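Local coordinates for uncharacterized protein (Candida albicans, PDB 5K04) that serves as the non-catalytic MDM20 subunit of the NatB N-terminal acetyltransferase complex and probably scaffolds its NAT3 partner, at residues Leu215-Leu218 and Tyr219-Ala222; Tyr235-Lys238 and Leu239-Glu243; Trp254-Ser257 and Gly258-Gly262. All coordinates share one frame; numbering follows the deposited sequence.

How the contacts relate
The three contacts are single turns on three successive helices of an all-helical chain, a stack that fits the TPR-like character of its family. Contact 1 and contact 2 have centres 14 Å apart and touch through Met220, whose SD lies 3.4 Å from Thr236 CG2 while its CE meets Leu239 CD1. The centres of contacts 2 and 3 are also 14 Å apart, and Glu237 OE2 is 2.9 Å from Trp254 NE1 in a probable hydrogen bond. Helix 229-242 thus lies between its neighbours, since 215-222 and 254-262 do not touch, their nearest atoms being about 7 Å apart. Leu217 of contact 1 packs on the NAT3 chain, whereas no other chain touches 254-262.

Contact 1. Residues Leu215-Leu218 and Tyr219-Ala222; sequences LKLL and YMKA
One turn of helix 213-225, in a helical array consistent with the TPR-like character of the family, brings Leu217 and Met220 together, their side chains meeting at Leu217 CD2 and Met220 CE, 4.2 Å apart. Met220 has CG anti to the carbonyl carbon (chi1 -82°), and a bend at chi3 (-79°) brings its methyl back beside its own helix, where CE also lies 3.9 Å from Lys216 O. A flexible thioether suits this place because the same side chain must also fit Leu232, Tyr235 and Thr236 of helix 229-242. Four backbone bonds of the i to i+4 kind hold the turn, from Tyr219 N to Leu215 O at 2.7 Å through to Ala222 N to Leu218 O at 3.0 Å. Tyr219 CB rests 3.3 Å from Leu215 O, while the ring leads away from the turn to meet Tyr235 edge-to-face. On another flank Ala222, with CB 3.4 Å from Leu218 O, is small enough to fit against Ile200 of helix 197-204, which Leu218 also touches. Leu217 packs on Lys5 of the NAT3 chain, whereas the extended chain of exposed Lys221 carries its ammonium away. The chemistry is therefore divided: backbone bonds set the turn's shape, and the apolar and aromatic side chains serve mainly to join it to neighbouring helices and to the partner subunit.

Contact 2. Residues Tyr235-Lys238 and Leu239-Glu243; sequences YTEK and LLFKE
Tyr235 and Leu239 meet one turn apart near the end of helix 229-242, which lies between helices 213-225 and 248-260 in this all-helical fold. The packed side of the turn is largely apolar, with its polar groups bonded. Leu239 CD1 approaches the Tyr235 ring obliquely, 3.9 Å from CE2, and both residues also lie against Met220 of the preceding helix. Leu240 presses CG to 3.2 Å from Thr236 O, the same oxygen that accepts its N-H, and its branched end packs on Trp251 and Trp254. Buried Thr236 suits this inner side because its OG1 is satisfied by backbone oxygens of its own helix, Leu232 O and His233 O. Phe241 brings CD1 to 3.8 Å from Glu237 CG, the carboxylate and ring planes standing 65° apart. The carbonyl oxygen of Glu237 lies at the ring's edge, in its plane, 3.4 Å from CD1, where the ring hydrogens offer weak positive charge. Beyond, Glu237 OE2 is hydrogen-bonded to Trp254 NE1.

The other side is looser and more polar. Exposed Lys242 sends its extended chain away from the turn, although its N still bonds to Lys238 O at 3.0 Å, less straight than its neighbours with an N-H...O angle of 142°. The bend of Lys238 at chi3 (74°) carries its end across the carboxylate of Glu243 and brings NZ to a salt bridge with Glu243 OE1, 3.3 Å away, with Lys238 CE slightly nearer that oxygen, at 3.2 Å.

Contact 3. Residues Trp254-Ser257 and Gly258-Gly262; sequences WILS and GKEIG
Four i+4 to i backbone bonds build the turn, from Gly258 N to Trp254 O at 3.0 Å through to Ile261 N to Ser257 O. Gly258, having no CB, avoids a tight approach to Trp254 O. Ser257 OG lies between its backbone N and carbonyl carbon (chi1 53°), a torsion that turns it back to bond Leu253 O and satisfies a buried hydroxyl. Across the next turn Leu256 CD1 comes 4.4 Å from Glu260 CG, a light touch between aliphatic parts, and that CG also lies 3.4 Å from Leu256 O. Helix 248-260 then closes in a Schellman motif: Gly262, with positive phi (97°), is its C-prime residue, Lys263 N pairs with Gly258 O, and Gly262 N bonds to Lys259 O at 2.9 Å. Glycine suits these backbone angles because a CB would run into the preceding carbonyl oxygen. Just before it, Ile261 straddles Ser257 O, with CG1 and CG2 each 3.4 Å away. Trp254 stacks on His233 of helix 229-242, while Ile255 packs on Leu282, Leu286 and Leu289 of helix 277-289, and exposed Lys259 makes a cation-pi contact with Tyr290.

Contact 1. Residues Leu215-Leu218 and Tyr219-Ala222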
loop_
_atom_site.group_PDB
_atom_site.type_symbol
_atom_site.label_atom_id
_atom_site.label_comp_id
_atom_site.label_asym_id
_atom_site.label_seq_id
_atom_site.Cartn_x
_atom_site.Cartn_y
_atom_site.Cartn_z
ATOM N N LEU A 215 18.255 -18.347 -1.323
ATOM C CA LEU A 215 18.733 -19.552 -0.651
ATOM C C LEU A 215 20.077 -19.332 0.028
ATOM O O LEU A 215 20.354 -19.966 1.055
ATOM C CB LEU A 215 18.814 -20.725 -1.643
ATOM C CG LEU A 215 17.452 -21.254 -2.141
ATOM C CD1 LEU A 215 17.629 -22.415 -3.095
ATOM C CD2 LEU A 215 16.509 -21.645 -0.985
ATOM N N LYS A 216 20.914 -18.442 -0.525
ATOM C CA LYS A 216 22.159 -18.078 0.147
ATOM C C LYS A 216 21.869 -17.458 1.500
ATOM O O LYS A 216 22.490 -17.814 2.507
ATOM C CB LYS A 216 22.976 -17.109 -0.710
ATOM C CG LYS A 216 23.533 -17.696 -2.007
ATOM C CD LYS A 216 24.483 -16.698 -2.684
ATOM C CE LYS A 216 24.841 -17.147 -4.116
ATOM N NZ LYS A 216 25.740 -16.164 -4.795
ATOM N N LEU A 217 20.908 -16.530 1.543
ATOM C CA LEU A 217 20.546 -15.911 2.815
ATOM C C LEU A 217 20.002 -16.949 3.778
ATOM O O LEU A 217 20.342 -16.949 4.966
ATOM C CB LEU A 217 19.526 -14.799 2.586
ATOM C CG LEU A 217 20.058 -13.603 1.781
ATOM C CD1 LEU A 217 18.951 -12.566 1.466
ATOM C CD2 LEU A 217 21.232 -12.945 2.470
ATOM N N LEU A 218 19.165 -17.855 3.268
ATOM C CA LEU A 218 18.606 -18.923 4.085
ATOM C C LEU A 218 19.703 -19.857 4.588
ATOM O O LEU A 218 19.684 -20.285 5.747
ATOM C CB LEU A 218 17.572 -19.685 3.263
ATOM C CG LEU A 218 16.783 -20.763 4.003
ATOM C CD1 LEU A 218 15.954 -20.161 5.144
ATOM C CD2 LEU A 218 15.903 -21.525 3.024
ATOM N N TYR A 219 20.674 -20.170 3.725
ATOM C CA TYR A 219 21.788 -21.016 4.125
ATOM C C TYR A 219 22.584 -20.376 5.256
ATOM O O TYR A 219 22.987 -21.055 6.209
ATOM C CB TYR A 219 22.677 -21.283 2.909
ATOM C CG TYR A 219 23.789 -22.282 3.129
ATOM C CD1 TYR A 219 23.575 -23.465 3.824
ATOM C CD2 TYR A 219 25.053 -22.057 2.595
ATOM C CE1 TYR A 219 24.612 -24.376 4.004
ATOM C CE2 TYR A 219 26.084 -22.957 2.771
ATOM C CZ TYR A 219 25.866 -24.114 3.479
ATOM O OH TYR A 219 26.898 -25.011 3.663
ATOM N N MET A 220 22.836 -19.065 5.158
ATOM C CA MET A 220 23.640 -18.390 6.172
ATOM C C MET A 220 22.878 -18.288 7.489
ATOM O O MET A 220 23.458 -18.469 8.564
ATOM C CB MET A 220 24.074 -17.002 5.671
ATOM C CG MET A 220 25.309 -17.024 4.750
ATOM S SD MET A 220 26.046 -15.447 4.442
ATOM C CE MET A 220 24.910 -14.894 3.260
ATOM N N LYS A 221 21.570 -18.017 7.417
ATOM C CA LYS A 221 20.745 -17.952 8.618
ATOM C C LYS A 221 20.693 -19.300 9.325
ATOM O O LYS A 221 20.736 -19.367 10.560
ATOM C CB LYS A 221 19.339 -17.491 8.236
ATOM C CG LYS A 221 18.360 -17.505 9.368
ATOM C CD LYS A 221 16.966 -17.115 8.898
ATOM C CE LYS A 221 16.019 -17.108 10.089
ATOM N NZ LYS A 221 14.626 -16.839 9.696
ATOM N N ALA A 222 20.609 -20.380 8.549
ATOM C CA ALA A 222 20.582 -21.718 9.124
ATOM C C ALA A 222 21.883 -22.027 9.857
ATOM O O ALA A 222 21.861 -22.422 11.033
ATOM C CB ALA A 222 20.308 -22.741 8.021
#

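Contact 2. Residues Tyr235-Lys238 and Leu239-Glu243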
loop_
_atom_site.group_PDB
_atom_site.type_symbol
_atom_site.label_atom_id
_atom_site.label_comp_id
_atom_site.label_asym_id
_atom_site.label_seq_id
_atom_site.Cartn_x
_atom_site.Cartn_y
_atom_site.Cartn_z
ATOM N N TYR A 235 32.035 -19.704 4.400
ATOM C CA TYR A 235 31.090 -19.351 3.341
ATOM C C TYR A 235 31.040 -17.836 3.132
ATOM O O TYR A 235 31.217 -17.351 2.007
ATOM C CB TYR A 235 29.700 -19.925 3.656
ATOM C CG TYR A 235 28.675 -19.756 2.538
ATOM C CD1 TYR A 235 28.738 -20.531 1.380
ATOM C CD2 TYR A 235 27.630 -18.836 2.647
ATOM C CE1 TYR A 235 27.797 -20.376 0.341
ATOM C CE2 TYR A 235 26.681 -18.682 1.616
ATOM C CZ TYR A 235 26.785 -19.452 0.467
ATOM O OH TYR A 235 25.876 -19.308 -0.547
ATOM N N THR A 236 30.844 -17.070 4.213
ATOM C CA THR A 236 30.785 -15.615 4.088
ATOM C C THR A 236 32.085 -15.048 3.523
ATOM O O THR A 236 32.056 -14.169 2.653
ATOM C CB THR A 236 30.456 -14.968 5.440
ATOM O OG1 THR A 236 31.422 -15.345 6.432
ATOM C CG2 THR A 236 29.071 -15.382 5.902
ATOM N N GLU A 237 33.232 -15.550 3.994
ATOM C CA GLU A 237 34.514 -15.089 3.465
ATOM C C GLU A 237 34.590 -15.279 1.951
ATOM O O GLU A 237 35.081 -14.399 1.231
ATOM C CB GLU A 237 35.672 -15.816 4.166
ATOM C CG GLU A 237 37.056 -15.409 3.687
ATOM C CD GLU A 237 38.148 -15.624 4.725
ATOM O OE1 GLU A 237 39.201 -16.176 4.364
ATOM O OE2 GLU A 237 37.957 -15.231 5.893
ATOM N N LYS A 238 34.080 -16.408 1.447
ATOM C CA LYS A 238 34.015 -16.612 0.002
ATOM C C LYS A 238 33.196 -15.512 -0.671
ATOM O O LYS A 238 33.650 -14.890 -1.642
ATOM C CB LYS A 238 33.428 -17.992 -0.313
ATOM C CG LYS A 238 33.397 -18.321 -1.801
ATOM C CD LYS A 238 32.486 -19.515 -2.132
ATOM C CE LYS A 238 30.986 -19.162 -2.039
ATOM N NZ LYS A 238 30.112 -20.021 -2.920
ATOM N N LEU A 239 31.978 -15.265 -0.169
ATOM C CA LEU A 239 31.120 -14.255 -0.780
ATOM C C LEU A 239 31.796 -12.898 -0.794
ATOM O O LEU A 239 31.749 -12.186 -1.802
ATOM C CB LEU A 239 29.790 -14.155 -0.035
ATOM C CG LEU A 239 28.872 -15.365 -0.038
ATOM C CD1 LEU A 239 27.561 -15.030 0.671
ATOM C CD2 LEU A 239 28.642 -15.835 -1.458
ATOM N N LEU A 240 32.451 -12.537 0.315
ATOM C CA LEU A 240 32.943 -11.176 0.510
ATOM C C LEU A 240 34.264 -10.927 -0.215
ATOM O O LEU A 240 34.443 -9.873 -0.837
ATOM C CB LEU A 240 33.112 -10.900 2.005
ATOM C CG LEU A 240 31.832 -11.024 2.844
ATOM C CD1 LEU A 240 32.177 -11.103 4.333
ATOM C CD2 LEU A 240 30.861 -9.880 2.555
ATOM N N PHE A 241 35.199 -11.875 -0.139
ATOM C CA PHE A 241 36.554 -11.653 -0.633
ATOM C C PHE A 241 36.806 -12.246 -2.015
ATOM O O PHE A 241 37.828 -11.917 -2.628
ATOM C CB PHE A 241 37.580 -12.220 0.367
ATOM C CG PHE A 241 37.624 -11.478 1.683
ATOM C CD1 PHE A 241 36.734 -11.793 2.702
ATOM C CD2 PHE A 241 38.542 -10.465 1.894
ATOM C CE1 PHE A 241 36.760 -11.114 3.903
ATOM C CE2 PHE A 241 38.580 -9.782 3.100
ATOM C CZ PHE A 241 37.681 -10.106 4.103
ATOM N N LYS A 242 35.910 -13.094 -2.525
ATOM C CA LYS A 242 36.090 -13.714 -3.835
ATOM C C LYS A 242 34.927 -13.521 -4.806
ATOM O O LYS A 242 35.124 -13.727 -6.010
ATOM C CB LYS A 242 36.362 -15.219 -3.683
ATOM C CG LYS A 242 37.672 -15.540 -2.976
ATOM C CD LYS A 242 37.964 -17.037 -2.952
ATOM C CE LYS A 242 39.248 -17.333 -2.180
ATOM N NZ LYS A 242 39.573 -18.797 -2.130
ATOM N N GLU A 243 33.737 -13.131 -4.345
ATOM C CA GLU A 243 32.571 -12.995 -5.215
ATOM C C GLU A 243 31.988 -11.582 -5.186
ATOM O O GLU A 243 30.842 -11.373 -5.609
ATOM C CB GLU A 243 31.523 -14.046 -4.838
ATOM C CG GLU A 243 32.053 -15.479 -5.086
ATOM C CD GLU A 243 31.041 -16.584 -4.786
ATOM O OE1 GLU A 243 31.439 -17.765 -4.854
ATOM O OE2 GLU A 243 29.864 -16.284 -4.483
#

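Contact 3. Residues Trp254-Ser257 and Gly258-Gly262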
loop_
_atom_site.group_PDB
_atom_site.type_symbol
_atom_site.label_atom_id
_atom_site.label_comp_id
_atom_site.label_asym_id
_atom_site.label_seq_id
_atom_site.Cartn_x
_atom_site.Cartn_y
_atom_site.Cartn_z
ATOM N N TRP A 254 30.341 -12.652 9.179
ATOM C CA TRP A 254 31.737 -13.049 9.009
ATOM C C TRP A 254 32.574 -12.749 10.250
ATOM O O TRP A 254 33.436 -13.555 10.621
ATOM C CB TRP A 254 32.334 -12.355 7.787
ATOM C CG TRP A 254 33.774 -12.681 7.540
ATOM C CD1 TRP A 254 34.280 -13.822 6.965
ATOM C CD2 TRP A 254 34.900 -11.846 7.830
ATOM N NE1 TRP A 254 35.657 -13.749 6.904
ATOM C CE2 TRP A 254 36.057 -12.547 7.429
ATOM C CE3 TRP A 254 35.042 -10.578 8.405
ATOM C CZ2 TRP A 254 37.328 -12.017 7.571
ATOM C CZ3 TRP A 254 36.309 -10.060 8.564
ATOM C CH2 TRP A 254 37.437 -10.774 8.141
ATOM N N ILE A 255 32.358 -11.592 10.893
ATOM C CA ILE A 255 33.120 -11.292 12.107
ATOM C C ILE A 255 32.561 -12.060 13.294
ATOM O O ILE A 255 33.310 -12.472 14.189
ATOM C CB ILE A 255 33.157 -9.778 12.405
ATOM C CG1 ILE A 255 31.758 -9.227 12.702
ATOM C CG2 ILE A 255 33.858 -9.012 11.286
ATOM C CD1 ILE A 255 31.745 -7.834 13.283
ATOM N N LEU A 256 31.242 -12.248 13.326
ATOM C CA LEU A 256 30.637 -13.069 14.364
ATOM C C LEU A 256 31.228 -14.472 14.342
ATOM O O LEU A 256 31.830 -14.925 15.320
ATOM C CB LEU A 256 29.117 -13.111 14.180
ATOM C CG LEU A 256 28.408 -14.044 15.165
ATOM C CD1 LEU A 256 28.703 -13.627 16.592
ATOM C CD2 LEU A 256 26.924 -14.078 14.915
ATOM N N SER A 257 31.083 -15.164 13.209
ATOM C CA SER A 257 31.596 -16.522 13.107
ATOM C C SER A 257 33.108 -16.556 13.288
ATOM O O SER A 257 33.643 -17.507 13.873
ATOM C CB SER A 257 31.176 -17.138 11.764
ATOM O OG SER A 257 31.536 -16.310 10.668
ATOM N N GLY A 258 33.805 -15.520 12.820
ATOM C CA GLY A 258 35.247 -15.458 13.024
ATOM C C GLY A 258 35.630 -15.502 14.491
ATOM O O GLY A 258 36.519 -16.258 14.897
ATOM N N LYS A 259 34.959 -14.693 15.314
ATOM C CA LYS A 259 35.227 -14.735 16.749
ATOM C C LYS A 259 34.839 -16.087 17.333
ATOM O O LYS A 259 35.559 -16.643 18.167
ATOM C CB LYS A 259 34.479 -13.606 17.461
ATOM C CG LYS A 259 34.720 -13.575 18.970
ATOM C CD LYS A 259 34.473 -12.205 19.541
ATOM C CE LYS A 259 33.866 -12.303 20.924
ATOM N NZ LYS A 259 34.668 -13.140 21.844
ATOM N N GLU A 260 33.711 -16.640 16.882
ATOM C CA GLU A 260 33.221 -17.886 17.453
ATOM C C GLU A 260 34.225 -19.021 17.271
ATOM O O GLU A 260 34.359 -19.881 18.146
ATOM C CB GLU A 260 31.873 -18.235 16.826
ATOM C CG GLU A 260 30.694 -17.434 17.376
ATOM C CD GLU A 260 30.377 -17.787 18.815
ATOM O OE1 GLU A 260 30.912 -18.797 19.321
ATOM O OE2 GLU A 260 29.589 -17.054 19.446
ATOM N N ILE A 261 34.963 -19.019 16.157
ATOM C CA ILE A 261 35.918 -20.085 15.866
ATOM C C ILE A 261 37.317 -19.721 16.362
ATOM O O ILE A 261 38.292 -20.415 16.051
ATOM C CB ILE A 261 35.940 -20.429 14.360
ATOM C CG1 ILE A 261 36.542 -19.300 13.537
ATOM C CG2 ILE A 261 34.537 -20.778 13.845
ATOM C CD1 ILE A 261 36.635 -19.651 12.061
ATOM N N GLY A 262 37.427 -18.633 17.133
ATOM C CA GLY A 262 38.655 -18.303 17.839
ATOM C C GLY A 262 39.582 -17.309 17.170
ATOM O O GLY A 262 40.720 -17.150 17.626
#